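PDB 4QH0: DNA-entry nuclease (Competence-specific nuclease) from Streptococcus agalactiae ILRI112, which probably degrades DNA as a sugar-non-specific, metal-dependent endonuclease of the His-Me finger superfamily. Local coordinates for residues Tyr104-Asp109 and Gln138-Asn143; Val98-His103 and Gln210-Met215. The protein carries 1 engineered substitution. All coordinates share one frame; numbering follows the deposited sequence.

Contact 1. Residues Tyr104-Asp109 and Gln138-Asn143; sequences YGHAVD and QTAHSN. With MG (magnesium ion), chain E; SO4 (sulfate ion), chain G.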
loop_
_atom_site.group_PDB
_atom_site.type_symbol
_atom_site.label_atom_id
_atom_site.label_comp_id
_atom_site.label_asym_id
_atom_site.label_seq_id
_atom_site.Cartn_x
_atom_site.Cartn_y
_atom_site.Cartn_z
ATOM N N TYR A 104 11.038 2.250 -14.901
ATOM C CA TYR A 104 10.740 1.025 -14.168
ATOM C C TYR A 104 10.965 -0.193 -15.064
ATOM O O TYR A 104 11.361 -1.257 -14.590
ATOM C CB TYR A 104 9.306 1.042 -13.638
ATOM C CG TYR A 104 9.008 2.237 -12.767
ATOM C CD1 TYR A 104 9.549 2.343 -11.495
ATOM C CD2 TYR A 104 8.189 3.261 -13.219
ATOM C CE1 TYR A 104 9.282 3.437 -10.694
ATOM C CE2 TYR A 104 7.915 4.357 -12.426
ATOM C CZ TYR A 104 8.465 4.441 -11.166
ATOM O OH TYR A 104 8.190 5.535 -10.378
ATOM N N GLY A 105 10.707 -0.028 -16.359
ATOM C CA GLY A 105 10.942 -1.082 -17.329
ATOM C C GLY A 105 9.838 -2.121 -17.377
ATOM O O GLY A 105 9.798 -2.948 -18.285
ATOM N N HIS A 106 8.945 -2.085 -16.395
ATOM C CA HIS A 106 7.801 -2.986 -16.364
ATOM C C HIS A 106 6.647 -2.285 -15.667
ATOM O O HIS A 106 6.841 -1.270 -15.002
ATOM C CB HIS A 106 8.155 -4.291 -15.651
ATOM C CG HIS A 106 8.478 -4.117 -14.200
ATOM N ND1 HIS A 106 9.768 -3.983 -13.736
ATOM C CD2 HIS A 106 7.676 -4.060 -13.111
ATOM C CE1 HIS A 106 9.747 -3.849 -12.421
ATOM N NE2 HIS A 106 8.491 -3.891 -12.019
ATOM N N ALA A 107 5.447 -2.832 -15.820
ATOM C CA ALA A 107 4.235 -2.131 -15.417
ATOM C C ALA A 107 3.876 -2.307 -13.945
ATOM O O ALA A 107 3.654 -1.324 -13.241
ATOM C CB ALA A 107 3.078 -2.568 -16.277
ATOM N N VAL A 108 3.812 -3.554 -13.490
ATOM C CA VAL A 108 3.264 -3.849 -12.172
ATOM C C VAL A 108 4.247 -4.599 -11.277
ATOM O O VAL A 108 5.085 -5.367 -11.752
ATOM C CB VAL A 108 1.954 -4.659 -12.287
ATOM C CG1 VAL A 108 0.840 -3.788 -12.852
ATOM C CG2 VAL A 108 2.160 -5.891 -13.152
ATOM N N ASP A 109 4.135 -4.345 -9.976
ATOM C CA ASP A 109 4.898 -5.052 -8.956
ATOM C C ASP A 109 3.941 -5.840 -8.080
ATOM O O ASP A 109 2.738 -5.581 -8.070
ATOM C CB ASP A 109 5.668 -4.064 -8.071
ATOM C CG ASP A 109 6.905 -3.503 -8.746
ATOM O OD1 ASP A 109 7.477 -4.181 -9.624
ATOM O OD2 ASP A 109 7.319 -2.384 -8.380
ATOM N N GLN A 138 -0.008 -4.063 -8.125
ATOM C CA GLN A 138 0.267 -2.647 -7.916
ATOM C C GLN A 138 1.246 -2.126 -8.956
ATOM O O GLN A 138 2.204 -2.809 -9.309
ATOM C CB GLN A 138 0.838 -2.420 -6.514
ATOM C CG GLN A 138 1.017 -0.954 -6.152
ATOM C CD GLN A 138 1.470 -0.761 -4.719
ATOM O OE1 GLN A 138 2.162 -1.609 -4.160
ATOM N NE2 GLN A 138 1.075 0.353 -4.115
ATOM N N THR A 139 1.002 -0.912 -9.438
ATOM C CA THR A 139 1.877 -0.303 -10.427
ATOM C C THR A 139 3.263 -0.165 -9.831
ATOM O O THR A 139 3.413 -0.010 -8.620
ATOM C CB THR A 139 1.376 1.087 -10.869
ATOM O OG1 THR A 139 1.447 2.004 -9.772
ATOM C CG2 THR A 139 -0.056 1.008 -11.386
ATOM N N ALA A 140 4.279 -0.240 -10.680
ATOM C CA ALA A 140 5.649 -0.127 -10.213
ATOM C C ALA A 140 5.871 1.258 -9.630
ATOM O O ALA A 140 6.593 1.417 -8.651
ATOM C CB ALA A 140 6.625 -0.400 -11.347
ATOM N N HIS A 141 5.231 2.260 -10.220
ATOM C CA HIS A 141 5.386 3.624 -9.741
ATOM C C HIS A 141 4.817 3.812 -8.337
ATOM O O HIS A 141 5.507 4.314 -7.452
ATOM C CB HIS A 141 4.731 4.624 -10.687
ATOM C CG HIS A 141 4.674 6.010 -10.129
ATOM N ND1 HIS A 141 5.803 6.772 -9.916
ATOM C CD2 HIS A 141 3.630 6.760 -9.705
ATOM C CE1 HIS A 141 5.454 7.938 -9.402
ATOM N NE2 HIS A 141 4.141 7.956 -9.265
ATOM N N SER A 142 3.561 3.421 -8.135
ATOM C CA SER A 142 2.902 3.632 -6.846
ATOM C C SER A 142 3.469 2.710 -5.770
ATOM O O SER A 142 3.323 2.977 -4.580
ATOM C CB SER A 142 1.388 3.439 -6.964
ATOM O OG SER A 142 1.053 2.094 -7.253
ATOM N N ASN A 143 4.118 1.630 -6.193
ATOM C CA ASN A 143 4.784 0.723 -5.264
ATOM C C ASN A 143 6.148 1.256 -4.839
ATOM O O ASN A 143 6.470 1.279 -3.653
ATOM C CB ASN A 143 4.958 -0.659 -5.893
ATOM C CG ASN A 143 5.687 -1.629 -4.976
ATOM O OD1 ASN A 143 5.401 -1.711 -3.781
ATOM N ND2 ASN A 143 6.645 -2.363 -5.533
HETATM MG MG MG E . 5.683 -2.296 -1.753
HETATM S S SO4 G . 11.256 6.195 -8.488
HETATM O O1 SO4 G . 12.266 5.218 -8.884
HETATM O O2 SO4 G . 9.930 5.593 -8.602
HETATM O O3 SO4 G . 11.513 6.605 -7.110
HETATM O O4 SO4 G . 11.329 7.358 -9.366
HETATM O O HOH W 1 3.617 -2.256 -1.750
HETATM O O HOH W 2 5.495 -0.239 -1.582
HETATM O O HOH W 3 7.710 -2.282 -2.239
HETATM O O HOH W 4 5.471 -4.294 -2.285
HETATM O O HOH W 5 5.722 -2.727 0.297
#
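Tyr104 lies against the start of helix 140-144, and its contacts can be followed outward from CB. Tyr104 CB packs on Ala140 CB at 3.8 Å, and the CG end of the ring shares the same methyl. Farther out, one ring face is laid over backbone, with Ala140 C and His141 N both above its centre. On the rim, Tyr104 CE2 reaches His141 CB at 3.6 Å, while CE1 turns to a sulfate. At the tip, Tyr104 OH accepts a hydrogen bond from His141 ND1 (2.7 Å) that runs in the imidazole plane, and donates to sulfate O2 at 2.5 Å, a very short and therefore doubtful length. The Tyr104 and His141 rings meet rim to rim with planes 63° apart, so the hydroxyl, not stacking, joins them.

Behind this, Val108 and Asp109 pair antiparallel with Thr139 and Gln138, and Ala140 N continues the backbone bonding by donating to Ala107 O. Thr139 is the N-cap of the helix, its hydroxyl accepting from Ser142 N. Asp109 is gripped through both carboxylate oxygens: Asp109 OD1 takes His106 NE2 at 2.6 Å on its syn side, and OD2 takes Asn143 ND2 at 2.9 Å on its anti side, both donors tilted out of the carboxylate plane. Gln144 adds a further bond to OD2. The Asn143 side chain places CG anti to the backbone N (chi1 178°), which carries it back towards the strands, and its amide plane stands 77° from the Asp109 carboxylate. With ND2 held by Asp109, the amide rotation is fixed and Asn143 OD1 is presented to magnesium at 2.1 Å; five waters complete the six ligands. Two antiparallel strands followed by a helix that supplies a metal-binding asparagine fit the beta-beta-alpha metal finger characteristic of His-Me finger nucleases.

Contact 2. Residues Val98-His103 and Gln210-Met215; sequences VATNDH and QASYTM. With SO4 (sulfate ion), chain J; SO4 (sulfate ion), chain G.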
loop_
_atom_site.group_PDB
_atom_site.type_symbol
_atom_site.label_atom_id
_atom_site.label_comp_id
_atom_site.label_asym_id
_atom_site.label_seq_id
_atom_site.Cartn_x
_atom_site.Cartn_y
_atom_site.Cartn_z
ATOM N N VAL A 98 3.486 -6.271 -18.276
ATOM C CA VAL A 98 3.907 -5.784 -19.585
ATOM C C VAL A 98 5.137 -4.895 -19.443
ATOM O O VAL A 98 5.281 -4.180 -18.453
ATOM C CB VAL A 98 2.794 -4.967 -20.287
ATOM C CG1 VAL A 98 1.552 -5.815 -20.508
ATOM C CG2 VAL A 98 2.442 -3.714 -19.488
ATOM N N ALA A 99 6.022 -4.941 -20.434
ATOM C CA ALA A 99 7.162 -4.033 -20.475
ATOM C C ALA A 99 6.662 -2.621 -20.753
ATOM O O ALA A 99 5.669 -2.440 -21.459
ATOM C CB ALA A 99 8.149 -4.466 -21.544
ATOM N N THR A 100 7.354 -1.629 -20.197
ATOM C CA THR A 100 6.926 -0.235 -20.289
ATOM C C THR A 100 8.038 0.684 -20.785
ATOM O O THR A 100 9.221 0.398 -20.607
ATOM C CB THR A 100 6.453 0.286 -18.920
ATOM O OG1 THR A 100 7.437 -0.025 -17.926
ATOM C CG2 THR A 100 5.130 -0.352 -18.537
ATOM N N ASN A 101 7.640 1.791 -21.405
ATOM C CA ASN A 101 8.580 2.807 -21.861
ATOM C C ASN A 101 8.853 3.845 -20.775
ATOM O O ASN A 101 8.629 5.041 -20.975
ATOM C CB ASN A 101 8.043 3.498 -23.116
ATOM N N ASP A 102 9.329 3.373 -19.627
ATOM C CA ASP A 102 9.707 4.245 -18.519
ATOM C C ASP A 102 10.853 3.610 -17.738
ATOM O O ASP A 102 11.302 2.518 -18.076
ATOM C CB ASP A 102 8.508 4.527 -17.604
ATOM C CG ASP A 102 7.786 3.265 -17.170
ATOM O OD1 ASP A 102 8.448 2.230 -16.952
ATOM O OD2 ASP A 102 6.546 3.311 -17.049
ATOM N N HIS A 103 11.313 4.286 -16.690
ATOM C CA HIS A 103 12.516 3.861 -15.982
ATOM C C HIS A 103 12.295 2.634 -15.099
ATOM O O HIS A 103 13.255 2.036 -14.610
ATOM C CB HIS A 103 13.108 5.016 -15.164
ATOM C CG HIS A 103 12.230 5.496 -14.050
ATOM N ND1 HIS A 103 11.081 6.226 -14.267
ATOM C CD2 HIS A 103 12.349 5.376 -12.706
ATOM C CE1 HIS A 103 10.523 6.522 -13.105
ATOM N NE2 HIS A 103 11.275 6.017 -12.144
ATOM N N GLN A 210 0.392 4.727 -13.239
ATOM C CA GLN A 210 1.728 4.899 -13.785
ATOM C C GLN A 210 1.584 5.698 -15.073
ATOM O O GLN A 210 0.721 5.399 -15.899
ATOM C CB GLN A 210 2.377 3.542 -14.046
ATOM C CG GLN A 210 3.875 3.599 -14.317
ATOM C CD GLN A 210 4.575 2.281 -14.036
ATOM O OE1 GLN A 210 4.250 1.581 -13.076
ATOM N NE2 GLN A 210 5.541 1.935 -14.876
ATOM N N ALA A 211 2.417 6.721 -15.232
ATOM C CA ALA A 211 2.244 7.696 -16.306
ATOM C C ALA A 211 2.210 7.068 -17.696
ATOM O O ALA A 211 1.479 7.529 -18.570
ATOM C CB ALA A 211 3.343 8.748 -16.237
ATOM N N SER A 212 2.989 6.013 -17.895
ATOM C CA SER A 212 3.163 5.447 -19.227
ATOM C C SER A 212 1.947 4.662 -19.724
ATOM O O SER A 212 1.904 4.271 -20.890
ATOM C CB SER A 212 4.408 4.556 -19.265
ATOM O OG SER A 212 4.287 3.468 -18.366
ATOM N N TYR A 213 0.961 4.433 -18.860
ATOM C CA TYR A 213 -0.191 3.631 -19.262
ATOM C C TYR A 213 -1.448 3.845 -18.428
ATOM O O TYR A 213 -1.460 4.622 -17.475
ATOM C CB TYR A 213 0.176 2.144 -19.247
ATOM C CG TYR A 213 0.491 1.570 -17.879
ATOM C CD1 TYR A 213 -0.523 1.164 -17.019
ATOM C CD2 TYR A 213 1.802 1.411 -17.462
ATOM C CE1 TYR A 213 -0.237 0.629 -15.778
ATOM C CE2 TYR A 213 2.098 0.876 -16.225
ATOM C CZ TYR A 213 1.075 0.486 -15.384
ATOM O OH TYR A 213 1.359 -0.048 -14.146
ATOM N N THR A 214 -2.508 3.147 -18.829
ATOM C CA THR A 214 -3.759 3.101 -18.086
ATOM C C THR A 214 -4.121 1.645 -17.862
ATOM O O THR A 214 -3.787 0.785 -18.677
ATOM C CB THR A 214 -4.912 3.767 -18.852
ATOM O OG1 THR A 214 -5.146 3.060 -20.075
ATOM C CG2 THR A 214 -4.590 5.219 -19.157
ATOM N N MET A 215 -4.807 1.375 -16.758
ATOM C CA MET A 215 -5.187 0.017 -16.398
ATOM C C MET A 215 -6.691 -0.086 -16.195
ATOM O O MET A 215 -7.322 0.826 -15.662
ATOM C CB MET A 215 -4.466 -0.404 -15.116
ATOM C CG MET A 215 -4.868 -1.774 -14.587
ATOM S SD MET A 215 -4.262 -2.062 -12.920
ATOM C CE MET A 215 -2.569 -2.549 -13.243
HETATM S S SO4 J . 10.458 7.894 -17.393
HETATM O O1 SO4 J . 11.448 8.935 -17.132
HETATM O O2 SO4 J . 9.221 8.207 -16.682
HETATM O O3 SO4 J . 10.190 7.826 -18.829
HETATM O O4 SO4 J . 10.970 6.609 -16.927
HETATM S S SO4 G . 11.256 6.195 -8.488
HETATM O O1 SO4 G . 12.266 5.218 -8.884
HETATM O O2 SO4 G . 9.930 5.593 -8.602
HETATM O O3 SO4 G . 11.513 6.605 -7.110
HETATM O O4 SO4 G . 11.329 7.358 -9.366
HETATM O O HOH W 6 5.494 6.039 -16.393
#
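Asp102 concentrates the tight part of this contact on one atom, OD2. Asp102 OD2 accepts from Ser212 OG at 2.6 Å and from Gln210 NE2 at 2.8 Å, the two donors reaching it from opposite faces of the carboxylate plane. The Gln210 bond is nearly straight at the hydrogen (165°) and lies in the amide plane, although it comes from above the carboxylate. Asp102 OD1 is held within its own loop by Thr100 OG1 at 2.7 Å and by the backbone N of Gly105, so the carboxylate is gripped at both ends.

Both donors belong to a type I beta turn, Gln210 to Tyr213, that leads into strand 213-215, and Ser212 OG is brought round to Asp102 by a chi1 of 62°. The carboxylate thus pins the irregular loop before strand 108-112 to this turn.

Beyond the direct bonds the contact is looser. Thr100 CG2 brushes Tyr213 CD2 at 3.9 Å, obliquely to the ring. Water 6 donates to Asp102 OD2 at 3.0 Å and weakly accepts from Ser212 N. On the exposed side, His103 has no partner in 210-215 and turns to two sulfates: His103 ND1 meets O4 of one at 2.7 Å, and His103 NE2 reaches O4 of the second, the one also near Tyr104, at 3.1 Å.

The centres of contacts 1 and 2 lie about 8 Å apart, and along the chain contact 1 is nested within the loop that contact 2 closes. Gln210 bridges them: while its NE2 serves contact 2, Gln210 OE1 accepts from His141 N of contact 1 in a probable bond of 3.1 Å. Tyr213 adds a second tie, Tyr213 OH lying 2.8 Å from Ala107 O and probably hydrogen-bonded to it. One sulfate lies against both, with His103 NE2 and Asn146 N as donors and Tyr104 OH very close to it. Asn143 and five waters fill the six positions on magnesium, so contact 2, whose Gln210 side chain is about 12 Å away, contributes no ligand.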